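PDB 2PPG: putative isomerase from Sinorhizobium meliloti, which is of unproven function but belongs to the mandelate racemase/muconate lactonizing enzyme group of the enolase superfamily. Local coordinates for residues A169-L174 against S190-D195; E20-G25 against Y48-R53; K199-L204 against V212-D217. All blocks are in the same frame, centred on the assembly; numbering follows the deposited sequence.

How the contacts relate
Contacts 1 and 3 belong to one barrel neighbourhood, their centres about 9 Å apart: helix 168-180, strand 185-189, helix 197-208 and strand 213-217 follow one another there. R171 of contact 1 reaches E200 of contact 3 in a salt bridge (NE to OE2, 2.5 Å), and S190 N probably hydrogen-bonds to D217 O (3.0 Å). Contact 2, in the 20-25 loop and 48-53, has its centre about 18 Å from that of contact 1, yet L24 packs on the 190-195 loop, P191 CB lying 3.9 Å from L24 CD2. Contacts 2 and 3 do not touch, their nearest atoms being about 7 Å apart.

Contact 1. Residues A169-L174 against S190-D195; sequences AKRAEL and SPVADD
R171 sends its guanidinium from helix 168-180 to the 190-195 loop, where D194 gives the charged part of the contact. R171 NH1 and D194 OD2 form a salt bridge at 3.4 Å, whose hydrogen bond is weak though fairly straight (155°). OD2 sits at the guanidinium edge, near its plane, but the carboxylate is turned 67° against it. The stronger ionic partner of R171 is E200, which takes NE, while the backbone O of E165 accepts from NH1; D194 in turn pairs through OD1 with R28. This loop follows strand 185-189 and leads into helix 197-208 in the enolase C-terminal-like barrel, so the arginine spans from the preceding barrel helix to a strand-to-helix connection. Its chain bends at chi3 (-71°), which swings the flat end out of line with the methylenes. The apolar part is supplied by V192, whose CG1 rests against R171 CD at 3.5 Å as the two side chains run past each other in opposite directions. Over one face of the guanidinium lies the carbonyl O of V192, 3.2 Å above the plane and offset toward the rim; the angle is poor for a hydrogen bond to NH2.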
loop_
_atom_site.group_PDB
_atom_site.type_symbol
_atom_site.label_atom_id
_atom_site.label_comp_id
_atom_site.label_asym_id
_atom_site.label_seq_id
_atom_site.Cartn_x
_atom_site.Cartn_y
_atom_site.Cartn_z
ATOM N N ALA A 169 0.419 -31.269 36.448
ATOM C CA ALA A 169 -0.748 -31.906 37.059
ATOM C C ALA A 169 -1.280 -31.164 38.296
ATOM O O ALA A 169 -2.494 -31.089 38.514
ATOM C CB ALA A 169 -0.424 -33.357 37.410
ATOM N N LYS A 170 -0.375 -30.625 39.109
ATOM C CA LYS A 170 -0.785 -29.823 40.253
ATOM C C LYS A 170 -1.471 -28.520 39.808
ATOM O O LYS A 170 -2.425 -28.061 40.455
ATOM C CB LYS A 170 0.387 -29.562 41.213
ATOM C CG LYS A 170 0.590 -30.691 42.245
ATOM C CD LYS A 170 1.324 -30.247 43.535
ATOM C CE LYS A 170 2.756 -30.815 43.662
ATOM N NZ LYS A 170 3.832 -29.800 43.438
ATOM N N ARG A 171 -1.012 -27.945 38.695
ATOM C CA ARG A 171 -1.629 -26.725 38.172
ATOM C C ARG A 171 -3.011 -27.003 37.567
ATOM O O ARG A 171 -3.963 -26.224 37.750
ATOM C CB ARG A 171 -0.714 -26.048 37.154
ATOM C CG ARG A 171 0.586 -25.521 37.746
ATOM C CD ARG A 171 1.325 -24.652 36.758
ATOM N NE ARG A 171 1.902 -25.407 35.657
ATOM C CZ ARG A 171 3.130 -25.914 35.669
ATOM N NH1 ARG A 171 3.906 -25.762 36.740
ATOM N NH2 ARG A 171 3.583 -26.583 34.616
ATOM N N ALA A 172 -3.117 -28.124 36.857
ATOM C CA ALA A 172 -4.389 -28.562 36.286
ATOM C C ALA A 172 -5.397 -28.754 37.392
ATOM O O ALA A 172 -6.560 -28.370 37.258
ATOM C CB ALA A 172 -4.208 -29.853 35.514
ATOM N N GLU A 173 -4.942 -29.345 38.494
ATOM C CA GLU A 173 -5.820 -29.561 39.637
ATOM C C GLU A 173 -6.302 -28.248 40.225
ATOM O O GLU A 173 -7.465 -28.133 40.612
ATOM C CB GLU A 173 -5.158 -30.433 40.707
ATOM C CG GLU A 173 -5.424 -31.911 40.513
ATOM C CD GLU A 173 -6.910 -32.220 40.363
ATOM O OE1 GLU A 173 -7.694 -31.829 41.261
ATOM O OE2 GLU A 173 -7.291 -32.871 39.359
ATOM N N LEU A 174 -5.412 -27.260 40.276
ATOM C CA LEU A 174 -5.792 -25.946 40.755
ATOM C C LEU A 174 -6.878 -25.384 39.855
ATOM O O LEU A 174 -7.916 -24.941 40.338
ATOM C CB LEU A 174 -4.595 -24.996 40.841
ATOM C CG LEU A 174 -4.892 -23.710 41.632
ATOM C CD1 LEU A 174 -5.730 -24.002 42.880
ATOM C CD2 LEU A 174 -3.617 -22.972 42.009
ATOM N N SER A 190 3.254 -18.666 30.393
ATOM C CA SER A 190 4.277 -19.534 29.786
ATOM C C SER A 190 5.641 -19.604 30.515
ATOM O O SER A 190 6.323 -20.617 30.397
ATOM C CB SER A 190 4.463 -19.232 28.297
ATOM O OG SER A 190 5.122 -18.001 28.100
ATOM N N PRO A 191 6.056 -18.536 31.241
ATOM C CA PRO A 191 7.203 -18.663 32.163
ATOM C C PRO A 191 7.061 -19.747 33.239
ATOM O O PRO A 191 7.981 -19.955 34.032
ATOM C CB PRO A 191 7.260 -17.288 32.845
ATOM C CG PRO A 191 6.658 -16.365 31.877
ATOM C CD PRO A 191 5.563 -17.145 31.199
ATOM N N VAL A 192 5.922 -20.420 33.270
ATOM C CA VAL A 192 5.655 -21.407 34.301
ATOM C C VAL A 192 5.530 -22.794 33.675
ATOM O O VAL A 192 5.701 -23.810 34.355
ATOM C CB VAL A 192 4.387 -21.023 35.121
ATOM C CG1 VAL A 192 3.648 -22.245 35.637
ATOM C CG2 VAL A 192 4.751 -20.076 36.262
ATOM N N ALA A 193 5.264 -22.827 32.371
ATOM C CA ALA A 193 5.049 -24.079 31.652
ATOM C C ALA A 193 6.347 -24.866 31.477
ATOM O O ALA A 193 6.975 -24.826 30.419
ATOM C CB ALA A 193 4.397 -23.810 30.305
ATOM N N ASP A 194 6.726 -25.594 32.523
ATOM C CA ASP A 194 8.009 -26.300 32.575
ATOM C C ASP A 194 8.193 -27.291 31.443
ATOM O O ASP A 194 9.260 -27.339 30.837
ATOM C CB ASP A 194 8.169 -27.014 33.916
ATOM C CG ASP A 194 8.005 -26.075 35.096
ATOM O OD1 ASP A 194 8.725 -25.050 35.152
ATOM O OD2 ASP A 194 7.149 -26.366 35.963
ATOM N N ASP A 195 7.152 -28.069 31.155
ATOM C CA ASP A 195 7.210 -29.091 30.108
ATOM C C ASP A 195 6.988 -28.524 28.699
ATOM O O ASP A 195 6.913 -29.281 27.727
ATOM C CB ASP A 195 6.186 -30.204 30.383
ATOM C CG ASP A 195 6.318 -30.812 31.780
ATOM O OD1 ASP A 195 5.723 -31.888 32.011
ATOM O OD2 ASP A 195 6.999 -30.216 32.646
#

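Contact 2. Residues E20-G25 against Y48-R53; sequences ETPYLG and YPTFDR
P22 and T50 meet through carbon alone, the pyrrolidine CG lying 3.9 Å from the threonine methyl CG2. The two side chains lie next to each other and point the same way. With chi1 at 39°, T50 holds CG2 anti to its carbonyl carbon and OG1 between the backbone N and the carbonyl carbon; OG1 makes a weak hydrogen bond to the carbonyl O of G37. P22 also opens a type II beta turn that runs to G25, closed by G25 N to P22 O at 3.3 Å. This turn lies in the loop between strands 7-17 and 38-41, and it packs against the end of strand 46-49 and the short link into strand 52-61 of the antiparallel sheet of the N-terminal domain. The aromatic part of the contact joins Y23 to Y48. CD2 of Y23 approaches CE1 of Y48 at 4.2 Å, the two side chains crossing at a slant. The ring of Y23 is placed by a CG anti to the backbone N (chi1 -178°), which directs it toward Y48. L24 adds a methyl, CD1 lying 3.9 Å from Y48 OH and 4.3 Å from its CZ. Further partners of Y48 lie beyond these segments: its hydroxyl is hydrogen-bonded to N44 ND2, and its ring makes cation-pi contacts with R41 and with R114 of the second subunit.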
loop_
_atom_site.group_PDB
_atom_site.type_symbol
_atom_site.label_atom_id
_atom_site.label_comp_id
_atom_site.label_asym_id
_atom_site.label_seq_id
_atom_site.Cartn_x
_atom_site.Cartn_y
_atom_site.Cartn_z
ATOM N N GLU A 20 3.782 -15.090 50.880
ATOM C CA GLU A 20 4.219 -16.422 51.284
ATOM C C GLU A 20 5.081 -16.998 50.163
ATOM O O GLU A 20 6.196 -17.473 50.393
ATOM C CB GLU A 20 3.017 -17.329 51.568
ATOM C CG GLU A 20 1.768 -16.598 52.052
ATOM C CD GLU A 20 0.977 -15.990 50.909
ATOM O OE1 GLU A 20 0.803 -14.751 50.894
ATOM O OE2 GLU A 20 0.544 -16.750 50.015
ATOM N N THR A 21 4.553 -16.937 48.944
ATOM C CA THR A 21 5.308 -17.307 47.759
ATOM C C THR A 21 5.381 -16.095 46.830
ATOM O O THR A 21 4.345 -15.514 46.487
ATOM C CB THR A 21 4.649 -18.489 47.016
ATOM O OG1 THR A 21 4.208 -19.469 47.963
ATOM C CG2 THR A 21 5.630 -19.127 46.046
ATOM N N PRO A 22 6.606 -15.691 46.439
ATOM C CA PRO A 22 6.784 -14.607 45.468
ATOM C C PRO A 22 5.950 -14.825 44.203
ATOM O O PRO A 22 5.819 -15.960 43.733
ATOM C CB PRO A 22 8.279 -14.674 45.141
ATOM C CG PRO A 22 8.901 -15.244 46.369
ATOM C CD PRO A 22 7.896 -16.225 46.914
ATOM N N TYR A 23 5.394 -13.736 43.674
ATOM C CA TYR A 23 4.490 -13.757 42.515
ATOM C C TYR A 23 4.974 -14.666 41.376
ATOM O O TYR A 23 6.176 -14.766 41.123
ATOM C CB TYR A 23 4.265 -12.317 42.012
ATOM C CG TYR A 23 3.318 -12.177 40.835
ATOM C CD1 TYR A 23 1.939 -12.124 41.026
ATOM C CD2 TYR A 23 3.807 -12.086 39.533
ATOM C CE1 TYR A 23 1.072 -11.998 39.951
ATOM C CE2 TYR A 23 2.947 -11.963 38.453
ATOM C CZ TYR A 23 1.583 -11.917 38.669
ATOM O OH TYR A 23 0.733 -11.791 37.598
ATOM N N LEU A 24 4.028 -15.341 40.720
ATOM C CA LEU A 24 4.299 -16.135 39.512
ATOM C C LEU A 24 4.973 -17.476 39.820
ATOM O O LEU A 24 5.322 -18.226 38.912
ATOM C CB LEU A 24 5.132 -15.314 38.511
ATOM C CG LEU A 24 5.034 -15.508 36.996
ATOM C CD1 LEU A 24 5.037 -14.158 36.311
ATOM C CD2 LEU A 24 6.170 -16.374 36.472
ATOM N N GLY A 25 5.150 -17.775 41.104
ATOM C CA GLY A 25 5.754 -19.039 41.525
ATOM C C GLY A 25 7.112 -18.901 42.191
ATOM O O GLY A 25 7.643 -17.797 42.323
ATOM N N TYR A 48 11.369 -8.519 39.548
ATOM C CA TYR A 48 10.221 -8.668 40.455
ATOM C C TYR A 48 10.627 -8.428 41.908
ATOM O O TYR A 48 11.759 -8.729 42.294
ATOM C CB TYR A 48 9.621 -10.075 40.332
ATOM C CG TYR A 48 8.962 -10.346 39.000
ATOM C CD1 TYR A 48 7.625 -10.055 38.800
ATOM C CD2 TYR A 48 9.682 -10.891 37.941
ATOM C CE1 TYR A 48 7.018 -10.288 37.592
ATOM C CE2 TYR A 48 9.084 -11.135 36.728
ATOM C CZ TYR A 48 7.751 -10.824 36.557
ATOM O OH TYR A 48 7.141 -11.055 35.348
ATOM N N PRO A 49 9.711 -7.861 42.719
ATOM C CA PRO A 49 9.885 -7.876 44.175
ATOM C C PRO A 49 9.316 -9.173 44.785
ATOM O O PRO A 49 8.460 -9.820 44.175
ATOM C CB PRO A 49 9.075 -6.663 44.626
ATOM C CG PRO A 49 8.018 -6.522 43.612
ATOM C CD PRO A 49 8.480 -7.154 42.326
ATOM N N THR A 50 9.804 -9.562 45.960
ATOM C CA THR A 50 9.297 -10.765 46.635
ATOM C C THR A 50 8.042 -10.436 47.430
ATOM O O THR A 50 7.222 -11.302 47.709
ATOM C CB THR A 50 10.355 -11.400 47.561
ATOM O OG1 THR A 50 11.101 -10.369 48.226
ATOM C CG2 THR A 50 11.320 -12.256 46.752
ATOM N N PHE A 51 7.890 -9.164 47.765
ATOM C CA PHE A 51 6.745 -8.662 48.511
ATOM C C PHE A 51 5.767 -7.953 47.565
ATOM O O PHE A 51 6.135 -7.581 46.452
ATOM C CB PHE A 51 7.260 -7.658 49.530
ATOM C CG PHE A 51 8.169 -6.623 48.929
ATOM C CD1 PHE A 51 7.661 -5.412 48.484
ATOM C CD2 PHE A 51 9.530 -6.882 48.762
ATOM C CE1 PHE A 51 8.488 -4.464 47.913
ATOM C CE2 PHE A 51 10.366 -5.935 48.202
ATOM C CZ PHE A 51 9.839 -4.721 47.776
ATOM N N ASP A 52 4.527 -7.749 47.998
ATOM C CA ASP A 52 3.600 -6.918 47.217
ATOM C C ASP A 52 3.631 -5.490 47.729
ATOM O O ASP A 52 3.729 -5.260 48.932
ATOM C CB ASP A 52 2.174 -7.469 47.265
ATOM C CG ASP A 52 2.004 -8.742 46.428
ATOM O OD1 ASP A 52 2.865 -8.999 45.548
ATOM O OD2 ASP A 52 1.013 -9.480 46.649
ATOM N N ARG A 53 3.549 -4.533 46.808
ATOM C CA ARG A 53 3.612 -3.114 47.125
ATOM C C ARG A 53 2.912 -2.352 46.020
ATOM O O ARG A 53 2.895 -2.810 44.883
ATOM C CB ARG A 53 5.059 -2.655 47.234
ATOM C CG ARG A 53 5.225 -1.229 47.767
ATOM C CD ARG A 53 6.686 -0.875 47.976
ATOM N NE ARG A 53 7.507 -1.078 46.781
ATOM C CZ ARG A 53 8.829 -1.251 46.801
ATOM N NH1 ARG A 53 9.477 -1.257 47.959
ATOM N NH2 ARG A 53 9.503 -1.432 45.664
#

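Contact 3. Residues K199-L204 against V212-D217; sequences KEMEIL and VRIACD
The beta-alpha-beta unit of strand 185-189, helix 197-208 and strand 213-217 brings its helix against its second strand here, with I214 as the strand residue that meets both M201 and L204. M201, modelled as selenomethionine, makes the shortest approach: its SE lies 3.6 Å from I214 CG2. The bend at chi2 (-72°) brings SE to the strand, the further bend at chi3 sets only the terminal CE, and the two side chains pass each other in opposite directions. All three touching residues are buried. Such a unit, with strands 185-189 and 213-217 parallel neighbours, is the repeating element of the TIM-type barrel in the enolase C-terminal domain family. L204, a turn further along the helix, meets CD1 of the isoleucine and shares CG2 with the selenium. I214 CD1 comes 4.1 Å from L204 CB and 4.0 Å from the backbone L204 C, while L204 CD1 meets I214 CG2 at 4.1 Å. With CG1 anti to the carbonyl carbon (chi1 -58°), I214 carries CD1 to L204, while CG2, anti to the backbone N, lies near both SE and L204 CD1. Beyond these three residues, M234 of helix 224-234 packs on M201, and F188 and A172 pack on L204.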
loop_
_atom_site.group_PDB
_atom_site.type_symbol
_atom_site.label_atom_id
_atom_site.label_comp_id
_atom_site.label_asym_id
_atom_site.label_seq_id
_atom_site.Cartn_x
_atom_site.Cartn_y
_atom_site.Cartn_z
ATOM N N LYS A 199 2.345 -29.055 26.072
ATOM C CA LYS A 199 1.969 -30.099 27.010
ATOM C C LYS A 199 1.051 -29.519 28.072
ATOM O O LYS A 199 0.233 -30.232 28.656
ATOM C CB LYS A 199 3.206 -30.733 27.658
ATOM C CG LYS A 199 4.044 -31.623 26.741
ATOM C CD LYS A 199 5.227 -32.234 27.509
ATOM C CE LYS A 199 6.492 -32.397 26.649
ATOM N NZ LYS A 199 6.549 -33.708 25.953
ATOM N N GLU A 200 1.195 -28.219 28.307
ATOM C CA GLU A 200 0.395 -27.503 29.292
ATOM C C GLU A 200 -1.073 -27.378 28.844
ATOM O O GLU A 200 -2.001 -27.568 29.659
ATOM C CB GLU A 200 0.996 -26.119 29.558
ATOM C CG GLU A 200 0.658 -25.527 30.918
ATOM C CD GLU A 200 1.579 -26.020 32.025
ATOM O OE1 GLU A 200 2.602 -26.682 31.717
ATOM O OE2 GLU A 200 1.283 -25.736 33.207
HETATM N N MSE A 201 -1.277 -27.057 27.559
HETATM C CA MSE A 201 -2.616 -26.998 26.961
HETATM C C MSE A 201 -3.259 -28.375 26.958
HETATM O O MSE A 201 -4.390 -28.553 27.400
HETATM C CB MSE A 201 -2.548 -26.471 25.530
HETATM C CG MSE A 201 -2.467 -24.964 25.421
HETATM SE SE MSE A 201 -4.123 -23.997 25.866
HETATM C CE MSE A 201 -5.428 -24.889 24.715
ATOM N N GLU A 202 -2.517 -29.345 26.444
ATOM C CA GLU A 202 -2.914 -30.741 26.473
ATOM C C GLU A 202 -3.562 -31.148 27.808
ATOM O O GLU A 202 -4.683 -31.663 27.824
ATOM C CB GLU A 202 -1.681 -31.608 26.196
ATOM C CG GLU A 202 -1.962 -33.074 25.938
ATOM C CD GLU A 202 -0.744 -33.781 25.374
ATOM O OE1 GLU A 202 -0.823 -34.276 24.223
ATOM O OE2 GLU A 202 0.300 -33.809 26.072
ATOM N N ILE A 203 -2.856 -30.914 28.917
ATOM C CA ILE A 203 -3.313 -31.389 30.214
ATOM C C ILE A 203 -4.480 -30.567 30.735
ATOM O O ILE A 203 -5.464 -31.138 31.202
ATOM C CB ILE A 203 -2.165 -31.527 31.260
ATOM C CG1 ILE A 203 -2.522 -32.612 32.269
ATOM C CG2 ILE A 203 -1.869 -30.207 31.976
ATOM C CD1 ILE A 203 -1.360 -33.128 33.072
ATOM N N LEU A 204 -4.392 -29.238 30.613
ATOM C CA LEU A 204 -5.491 -28.358 31.005
ATOM C C LEU A 204 -6.773 -28.700 30.231
ATOM O O LEU A 204 -7.838 -28.850 30.831
ATOM C CB LEU A 204 -5.112 -26.886 30.839
ATOM C CG LEU A 204 -3.985 -26.284 31.703
ATOM C CD1 LEU A 204 -3.804 -24.800 31.385
ATOM C CD2 LEU A 204 -4.164 -26.460 33.202
ATOM N N VAL A 212 -14.607 -25.297 28.308
ATOM C CA VAL A 212 -13.881 -24.229 28.990
ATOM C C VAL A 212 -12.910 -23.444 28.086
ATOM O O VAL A 212 -12.332 -24.005 27.143
ATOM C CB VAL A 212 -13.141 -24.832 30.193
ATOM C CG1 VAL A 212 -11.793 -24.215 30.377
ATOM C CG2 VAL A 212 -13.998 -24.721 31.446
ATOM N N ARG A 213 -12.751 -22.146 28.363
ATOM C CA ARG A 213 -11.830 -21.297 27.595
ATOM C C ARG A 213 -10.481 -21.206 28.281
ATOM O O ARG A 213 -10.397 -21.055 29.508
ATOM C CB ARG A 213 -12.397 -19.903 27.369
ATOM C CG ARG A 213 -13.655 -19.874 26.528
ATOM C CD ARG A 213 -14.088 -18.447 26.216
ATOM N NE ARG A 213 -14.350 -17.676 27.431
ATOM C CZ ARG A 213 -14.758 -16.409 27.445
ATOM N NH1 ARG A 213 -14.951 -15.762 26.311
ATOM N NH2 ARG A 213 -14.961 -15.784 28.596
ATOM N N ILE A 214 -9.423 -21.320 27.480
ATOM C CA ILE A 214 -8.059 -21.419 27.990
ATOM C C ILE A 214 -7.118 -20.588 27.121
ATOM O O ILE A 214 -6.881 -20.888 25.943
ATOM C CB ILE A 214 -7.549 -22.877 28.006
ATOM C CG1 ILE A 214 -8.448 -23.774 28.861
ATOM C CG2 ILE A 214 -6.151 -22.934 28.580
ATOM C CD1 ILE A 214 -8.163 -25.250 28.696
ATOM N N ALA A 215 -6.582 -19.538 27.710
ATOM C CA ALA A 215 -5.681 -18.668 27.005
ATOM C C ALA A 215 -4.255 -18.894 27.495
ATOM O O ALA A 215 -4.032 -19.547 28.519
ATOM C CB ALA A 215 -6.103 -17.228 27.210
ATOM N N CYS A 216 -3.294 -18.365 26.744
ATOM C CA CYS A 216 -1.889 -18.432 27.113
ATOM C C CYS A 216 -1.224 -17.048 27.117
ATOM O O CYS A 216 -1.247 -16.331 26.114
ATOM C CB CYS A 216 -1.146 -19.348 26.158
ATOM S SG CYS A 216 0.624 -19.404 26.485
ATOM N N ASP A 217 -0.637 -16.673 28.246
ATOM C CA ASP A 217 0.104 -15.426 28.325
ATOM C C ASP A 217 1.582 -15.732 28.068
ATOM O O ASP A 217 2.250 -16.317 28.904
ATOM C CB ASP A 217 -0.116 -14.770 29.691
ATOM C CG ASP A 217 0.635 -13.445 29.857
ATOM O OD1 ASP A 217 1.488 -13.092 29.012
ATOM O OD2 ASP A 217 0.367 -12.741 30.856
#